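Local coordinates for protein phosphoheptose isomerase (Neisseria gonorrhoeae, PDB 5I01) that probably catalyses the isomerization of sedoheptulose 7-phosphate to D-glycero-D-manno-heptose 7-phosphate, working as a zinc-binding homotetramer, at residues 63-68 and 79-84; 38-43 and 189-194. The protein carries 1 engineered substitution. All coordinates share one frame; numbering follows the deposited sequence.

Interaction 1: residues 63-68 and 79-84. With ZN (zinc ion), chain E.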
ATOM      1  N   HIS A  63       8.226  -5.495  -5.343  1.00 30.73           N
ATOM      2  CA  HIS A  63       8.769  -6.868  -5.447  1.00 32.28           C
ATOM      3  C   HIS A  63      10.300  -6.862  -5.248  1.00 30.14           C
ATOM      4  O   HIS A  63      10.822  -7.604  -4.428  1.00 27.76           O
ATOM      5  CB  HIS A  63       8.414  -7.455  -6.826  1.00 34.51           C
ATOM      6  CG  HIS A  63       8.706  -8.918  -6.999  1.00 38.36           C
ATOM      7  ND1 HIS A  63       7.867  -9.742  -7.718  1.00 41.04           N
ATOM      8  CD2 HIS A  63       9.740  -9.697  -6.600  1.00 40.89           C
ATOM      9  CE1 HIS A  63       8.365 -10.964  -7.745  1.00 42.45           C
ATOM     10  NE2 HIS A  63       9.498 -10.965  -7.069  1.00 44.00           N
ATOM     11  N   PHE A  64      10.999  -6.018  -6.001  1.00 29.84           N
ATOM     12  CA  PHE A  64      12.445  -5.814  -5.823  1.00 31.04           C
ATOM     13  C   PHE A  64      12.837  -5.455  -4.386  1.00 30.19           C
ATOM     14  O   PHE A  64      13.673  -6.106  -3.796  1.00 28.54           O
ATOM     15  CB  PHE A  64      12.940  -4.730  -6.768  1.00 32.33           C
ATOM     16  CG  PHE A  64      14.339  -4.297  -6.493  1.00 35.58           C
ATOM     17  CD1 PHE A  64      15.397  -5.171  -6.707  1.00 37.18           C
ATOM     18  CD2 PHE A  64      14.604  -3.020  -6.003  1.00 38.09           C
ATOM     19  CE1 PHE A  64      16.703  -4.778  -6.447  1.00 39.02           C
ATOM     20  CE2 PHE A  64      15.905  -2.619  -5.741  1.00 38.37           C
ATOM     21  CZ  PHE A  64      16.957  -3.499  -5.965  1.00 40.07           C
ATOM     22  N   ALA A  65      12.221  -4.418  -3.834  1.00 32.48           N
ATOM     23  CA  ALA A  65      12.505  -3.968  -2.468  1.00 32.28           C
ATOM     24  C   ALA A  65      12.210  -5.025  -1.408  1.00 32.82           C
ATOM     25  O   ALA A  65      12.959  -5.155  -0.444  1.00 33.48           O
ATOM     26  CB  ALA A  65      11.735  -2.690  -2.161  1.00 32.94           C
ATOM     27  N   ALA A  66      11.130  -5.780  -1.580  1.00 33.62           N
ATOM     28  CA  ALA A  66      10.786  -6.864  -0.649  1.00 34.16           C
ATOM     29  C   ALA A  66      11.805  -8.026  -0.630  1.00 35.94           C
ATOM     30  O   ALA A  66      12.057  -8.625   0.424  1.00 35.47           O
ATOM     31  CB  ALA A  66       9.387  -7.387  -0.939  1.00 34.16           C
ATOM     32  N   GLU A  67      12.389  -8.348  -1.780  1.00 38.47           N
ATOM     33  CA  GLU A  67      13.461  -9.355  -1.821  1.00 41.94           C
ATOM     34  C   GLU A  67      14.810  -8.859  -1.255  1.00 41.63           C
ATOM     35  O   GLU A  67      15.632  -9.662  -0.843  1.00 41.86           O
ATOM     36  CB  GLU A  67      13.594  -9.943  -3.220  1.00 44.18           C
ATOM     37  CG  GLU A  67      12.387 -10.821  -3.548  1.00 48.21           C
ATOM     38  CD  GLU A  67      12.525 -11.580  -4.848  1.00 50.96           C
ATOM     39  OE1 GLU A  67      13.318 -11.147  -5.707  1.00 54.06           O
ATOM     40  OE2 GLU A  67      11.826 -12.603  -5.009  1.00 55.75           O
ATOM     41  N   MET A  68      15.020  -7.548  -1.201  1.00 41.37           N
ATOM     42  CA  MET A  68      16.190  -6.982  -0.512  1.00 42.22           C
ATOM     43  C   MET A  68      16.010  -6.973   1.010  1.00 40.89           C
ATOM     44  O   MET A  68      16.935  -7.294   1.735  1.00 41.58           O
ATOM     45  CB  MET A  68      16.487  -5.551  -1.009  1.00 44.03           C
ATOM     46  CG  MET A  68      16.892  -5.419  -2.479  1.00 44.61           C
ATOM     47  SD  MET A  68      18.371  -6.357  -2.931  1.00 49.38           S
ATOM     48  CE  MET A  68      19.291  -5.161  -3.906  1.00 49.51           C
ATOM     49  N   LEU A  79      18.965  -5.788   3.474  1.00 39.36           N
ATOM     50  CA  LEU A  79      19.638  -4.780   2.636  1.00 37.59           C
ATOM     51  C   LEU A  79      18.793  -3.517   2.498  1.00 35.20           C
ATOM     52  O   LEU A  79      17.561  -3.588   2.473  1.00 36.07           O
ATOM     53  CB  LEU A  79      19.894  -5.355   1.243  1.00 36.93           C
ATOM     54  CG  LEU A  79      20.781  -6.597   1.180  1.00 37.80           C
ATOM     55  CD1 LEU A  79      20.732  -7.240  -0.203  1.00 38.11           C
ATOM     56  CD2 LEU A  79      22.214  -6.242   1.571  1.00 37.99           C
ATOM     57  N   ALA A  80      19.455  -2.373   2.364  1.00 31.93           N
ATOM     58  CA  ALA A  80      18.766  -1.081   2.332  1.00 31.49           C
ATOM     59  C   ALA A  80      18.095  -0.826   0.983  1.00 30.09           C
ATOM     60  O   ALA A  80      18.760  -0.447   0.013  1.00 28.84           O
ATOM     61  CB  ALA A  80      19.735   0.050   2.672  1.00 31.65           C
ATOM     62  N   ALA A  81      16.781  -1.049   0.925  1.00 29.53           N
ATOM     63  CA  ALA A  81      16.012  -0.764  -0.282  1.00 29.78           C
ATOM     64  C   ALA A  81      14.571  -0.370   0.034  1.00 31.18           C
ATOM     65  O   ALA A  81      13.885  -1.081   0.774  1.00 33.64           O
ATOM     66  CB  ALA A  81      16.043  -1.949  -1.225  1.00 29.12           C
ATOM     67  N   VAL A  82      14.133   0.762  -0.536  1.00 30.83           N
ATOM     68  CA  VAL A  82      12.794   1.324  -0.330  1.00 31.84           C
ATOM     69  C   VAL A  82      12.095   1.495  -1.690  1.00 30.89           C
ATOM     70  O   VAL A  82      12.636   2.117  -2.592  1.00 32.52           O
ATOM     71  CB  VAL A  82      12.878   2.706   0.374  1.00 33.32           C
ATOM     72  CG1 VAL A  82      11.488   3.262   0.680  1.00 34.48           C
ATOM     73  CG2 VAL A  82      13.696   2.613   1.657  1.00 33.99           C
ATOM     74  N   ALA A  83      10.901   0.946  -1.844  1.00 28.88           N
ATOM     75  CA  ALA A  83      10.092   1.248  -3.015  1.00 28.98           C
ATOM     76  C   ALA A  83       9.379   2.558  -2.731  1.00 28.36           C
ATOM     77  O   ALA A  83       8.818   2.728  -1.660  1.00 28.55           O
ATOM     78  CB  ALA A  83       9.084   0.137  -3.268  1.00 29.33           C
ATOM     79  N   LEU A  84       9.385   3.473  -3.693  1.00 28.97           N
ATOM     80  CA  LEU A  84       8.701   4.766  -3.550  1.00 29.37           C
ATOM     81  C   LEU A  84       7.243   4.729  -4.008  1.00 29.37           C
ATOM     82  O   LEU A  84       6.600   5.770  -4.120  1.00 29.82           O
ATOM     83  CB  LEU A  84       9.446   5.836  -4.344  1.00 29.70           C
ATOM     84  CG  LEU A  84      10.937   5.995  -4.071  1.00 30.53           C
ATOM     85  CD1 LEU A  84      11.475   7.086  -4.976  1.00 31.48           C
ATOM     86  CD2 LEU A  84      11.211   6.326  -2.612  1.00 31.16           C
TER
HETATM   87 ZN    ZN E 301      10.718 -12.722  -6.712  1.00 58.72          ZN
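Met68, at the C-terminal end of helix 56-69, lies against Leu79 and Ala81 with its side chain and holds the returning chain with its carbonyl. Its CB packs on Ala81 CB at 3.6 Å. One atom further, CG stays against the same methyl, 3.8 Å from Ala81 CB, and it also lies above the Phe64 ring, offset toward the rim, 3.9 Å from the plane. A bend at chi2 (-59°) then turns the thioether toward Leu79, where SD meets CD1 of that residue at 3.7 Å. The backbone closes the same corner: Leu79 N donates to Met68 O over 3.1 Å in a fairly straight bond, with an N-H...O angle of 159°.

Helix 56-69 joins strand 49-52 to its parallel neighbour 81-83, forming a beta-alpha-beta crossover of the SIS fold, and therefore runs roughly antiparallel to strand 81-83. One turn before Met68, Ala65 brings its methyl close to the strand backbone, with CB 3.7 Å from Ala83 N.

The helix turns a different side to the metal. His63 NE2 binds zinc at 2.2 Å and, one turn later, Glu67 OE2 binds it at 2.0 Å through a chain extended beyond CG. His185 of the same chain and Gln177 of a neighbouring subunit complete the site, placing the metal at a subunit interface.

Interaction 2: residues 38-43 and 189-194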
ATOM      1  N   LEU A  38      27.027  -2.023  -9.594  1.00 40.93           N
ATOM      2  CA  LEU A  38      26.694  -0.697  -9.067  1.00 42.16           C
ATOM      3  C   LEU A  38      25.895  -0.734  -7.754  1.00 40.98           C
ATOM      4  O   LEU A  38      26.138   0.074  -6.860  1.00 42.64           O
ATOM      5  CB  LEU A  38      25.923   0.108 -10.116  1.00 43.58           C
ATOM      6  CG  LEU A  38      25.499   1.520  -9.709  1.00 44.90           C
ATOM      7  CD1 LEU A  38      26.688   2.324  -9.200  1.00 45.70           C
ATOM      8  CD2 LEU A  38      24.829   2.218 -10.881  1.00 45.16           C
ATOM      9  N   MET A  39      24.941  -1.654  -7.650  1.00 39.51           N
ATOM     10  CA  MET A  39      24.168  -1.827  -6.411  1.00 39.78           C
ATOM     11  C   MET A  39      25.015  -2.403  -5.253  1.00 39.05           C
ATOM     12  O   MET A  39      24.820  -2.014  -4.105  1.00 38.23           O
ATOM     13  CB  MET A  39      22.910  -2.682  -6.657  1.00 39.75           C
ATOM     14  CG  MET A  39      21.807  -1.951  -7.413  1.00 40.15           C
ATOM     15  SD  MET A  39      20.256  -2.875  -7.535  1.00 41.43           S
ATOM     16  CE  MET A  39      20.777  -4.161  -8.651  1.00 43.43           C
ATOM     17  N   LEU A  40      25.943  -3.313  -5.560  1.00 38.73           N
ATOM     18  CA  LEU A  40      26.905  -3.841  -4.574  1.00 38.91           C
ATOM     19  C   LEU A  40      27.849  -2.782  -4.017  1.00 40.21           C
ATOM     20  O   LEU A  40      28.136  -2.782  -2.824  1.00 42.45           O
ATOM     21  CB  LEU A  40      27.756  -4.951  -5.189  1.00 38.56           C
ATOM     22  CG  LEU A  40      27.052  -6.281  -5.432  1.00 39.22           C
ATOM     23  CD1 LEU A  40      27.800  -7.070  -6.507  1.00 40.38           C
ATOM     24  CD2 LEU A  40      26.910  -7.073  -4.132  1.00 38.96           C
ATOM     25  N   GLN A  41      28.354  -1.918  -4.893  1.00 42.92           N
ATOM     26  CA  GLN A  41      29.202  -0.779  -4.509  1.00 46.14           C
ATOM     27  C   GLN A  41      28.447   0.178  -3.576  1.00 45.89           C
ATOM     28  O   GLN A  41      28.980   0.608  -2.545  1.00 48.06           O
ATOM     29  CB  GLN A  41      29.666  -0.035  -5.772  1.00 48.40           C
ATOM     30  CG  GLN A  41      30.591   1.158  -5.561  1.00 51.72           C
ATOM     31  CD  GLN A  41      30.716   2.038  -6.810  1.00 56.78           C
ATOM     32  OE1 GLN A  41      29.711   2.504  -7.378  1.00 57.31           O
ATOM     33  NE2 GLN A  41      31.952   2.284  -7.236  1.00 58.02           N
ATOM     34  N   CYS A  42      27.212   0.506  -3.955  1.00 42.82           N
ATOM     35  CA  CYS A  42      26.356   1.397  -3.168  1.00 41.38           C
ATOM     36  C   CYS A  42      26.047   0.841  -1.781  1.00 40.67           C
ATOM     37  O   CYS A  42      26.186   1.552  -0.790  1.00 41.92           O
ATOM     38  CB  CYS A  42      25.055   1.683  -3.922  1.00 42.29           C
ATOM     39  SG  CYS A  42      23.692   2.274  -2.899  1.00 40.04           S
ATOM     40  N   LEU A  43      25.636  -0.423  -1.725  1.00 41.18           N
ATOM     41  CA  LEU A  43      25.299  -1.101  -0.462  1.00 41.80           C
ATOM     42  C   LEU A  43      26.494  -1.225   0.472  1.00 43.81           C
ATOM     43  O   LEU A  43      26.375  -0.946   1.656  1.00 44.46           O
ATOM     44  CB  LEU A  43      24.728  -2.500  -0.726  1.00 40.73           C
ATOM     45  CG  LEU A  43      23.334  -2.571  -1.361  1.00 41.36           C
ATOM     46  CD1 LEU A  43      23.069  -3.973  -1.900  1.00 41.41           C
ATOM     47  CD2 LEU A  43      22.249  -2.162  -0.374  1.00 41.06           C
ATOM     48  N   ASP A 189      20.103 -12.133  -7.263  1.00 34.27           N
ATOM     49  CA  ASP A 189      20.944 -13.314  -7.111  1.00 36.33           C
ATOM     50  C   ASP A 189      22.439 -12.980  -7.232  1.00 37.57           C
ATOM     51  O   ASP A 189      23.253 -13.588  -6.535  1.00 40.53           O
ATOM     52  CB  ASP A 189      20.544 -14.414  -8.102  1.00 36.18           C
ATOM     53  CG  ASP A 189      21.190 -15.760  -7.782  1.00 35.97           C
ATOM     54  OD1 ASP A 189      21.022 -16.274  -6.652  1.00 35.49           O
ATOM     55  OD2 ASP A 189      21.850 -16.316  -8.687  1.00 36.04           O
ATOM     56  N   CYS A 190      22.802 -12.037  -8.103  1.00 37.05           N
ATOM     57  CA  CYS A 190      24.199 -11.586  -8.200  1.00 39.88           C
ATOM     58  C   CYS A 190      24.688 -10.891  -6.927  1.00 43.21           C
ATOM     59  O   CYS A 190      25.857 -11.021  -6.559  1.00 44.98           O
ATOM     60  CB  CYS A 190      24.403 -10.646  -9.386  1.00 39.00           C
ATOM     61  SG  CYS A 190      24.374 -11.496 -10.961  1.00 37.79           S
ATOM     62  N   ILE A 191      23.795 -10.139  -6.288  1.00 44.74           N
ATOM     63  CA  ILE A 191      24.076  -9.484  -5.014  1.00 46.63           C
ATOM     64  C   ILE A 191      24.234 -10.534  -3.909  1.00 48.95           C
ATOM     65  O   ILE A 191      25.202 -10.478  -3.141  1.00 48.31           O
ATOM     66  CB  ILE A 191      22.989  -8.434  -4.674  1.00 45.66           C
ATOM     67  CG1 ILE A 191      23.073  -7.278  -5.682  1.00 46.25           C
ATOM     68  CG2 ILE A 191      23.147  -7.901  -3.255  1.00 43.91           C
ATOM     69  CD1 ILE A 191      21.824  -6.435  -5.794  1.00 47.30           C
ATOM     70  N   ASP A 192      23.295 -11.482  -3.847  1.00 51.77           N
ATOM     71  CA  ASP A 192      23.396 -12.658  -2.945  1.00 54.28           C
ATOM     72  C   ASP A 192      24.752 -13.374  -3.015  1.00 53.33           C
ATOM     73  O   ASP A 192      25.339 -13.687  -1.983  1.00 55.56           O
ATOM     74  CB  ASP A 192      22.285 -13.691  -3.236  1.00 55.51           C
ATOM     75  CG  ASP A 192      21.074 -13.550  -2.325  1.00 57.33           C
ATOM     76  OD1 ASP A 192      20.818 -12.447  -1.784  1.00 53.63           O
ATOM     77  OD2 ASP A 192      20.361 -14.570  -2.168  1.00 60.60           O
ATOM     78  N   SER A 193      25.243 -13.625  -4.225  1.00 54.13           N
ATOM     79  CA  SER A 193      26.493 -14.373  -4.410  1.00 54.18           C
ATOM     80  C   SER A 193      27.710 -13.678  -3.767  1.00 54.30           C
ATOM     81  O   SER A 193      28.688 -14.347  -3.451  1.00 56.41           O
ATOM     82  CB  SER A 193      26.738 -14.689  -5.896  1.00 52.76           C
ATOM     83  OG  SER A 193      26.965 -13.513  -6.649  1.00 52.02           O
ATOM     84  N   VAL A 194      27.630 -12.358  -3.572  1.00 56.47           N
ATOM     85  CA  VAL A 194      28.594 -11.567  -2.785  1.00 55.42           C
ATOM     86  C   VAL A 194      27.928 -11.059  -1.486  1.00 53.14           C
ATOM     87  O   VAL A 194      27.878 -11.742  -0.453  1.00 48.43           O
ATOM     88  CB  VAL A 194      29.090 -10.353  -3.619  1.00 56.36           C
ATOM     89  CG1 VAL A 194      30.218  -9.609  -2.909  1.00 57.14           C
ATOM     90  CG2 VAL A 194      29.528 -10.793  -5.013  1.00 56.52           C
TER
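No aromatic ring takes part where Leu40 meets Ile191; the nearest flat groups are backbone peptides, which the leucine methyls only approach. Leu40 CD1 stays a distant 4.4 Å from Cys190 O, whereas CD2 reaches past the isoleucine side chain to its backbone, 3.8 Å from Ile191 CA. The carbonyl of Cys190 is also used within its own helix: Ser193 OG donates to Cys190 O over 2.7 Å, from above the carbonyl plane.

Leu40 and Ile191 lie alongside each other with their tips directed oppositely. With CG1 beside its own backbone N (chi1 -67°), Ile191 spreads its two branches: CG2 lies 4.0 Å from Leu40 CD2 and 4.2 Å from Leu43 CD1, and CD1 reaches Met39 CE at 3.8 Å. Met39 and Leu43 come in nearly perpendicular to it.

Segments 38-43 and 189-193, whose axes make an angle of 50°, belong to helix 29-44 and the C-terminal helix 173-193 of the SIS fold. Met39 also touches Ile145 of the central sheet. Val194, the last modelled residue, rests its CB 4.0 Å from Leu40 CD2 at the exposed margin. Nearby, Asp189 OD2 forms a salt bridge with Arg9 of a neighbouring subunit and a hydrogen bond with His13 of that subunit.

The centres of interactions 1 and 2 lie 13 Å apart, and the two touch through apolar side chains. Met68 CE packs 3.4 Å from Ile191 CD1, and Phe64 CZ lies 3.7 Å from Met39 SD, so helices 56-69, 29-44 and 173-193 meet beside the parallel sheet. Along the chain the order is 38-43, 63-68, 79-84 and 189-194: interaction 1 lies within a local beta-alpha-beta crossover, whereas interaction 2 brings the C-terminal end back to an early helix. Helices 56-69 and 173-193 both supply zinc ligands, His63 and Glu67 from the first and His185 from the second, so their packing joins the two ligand-bearing elements of the subunit.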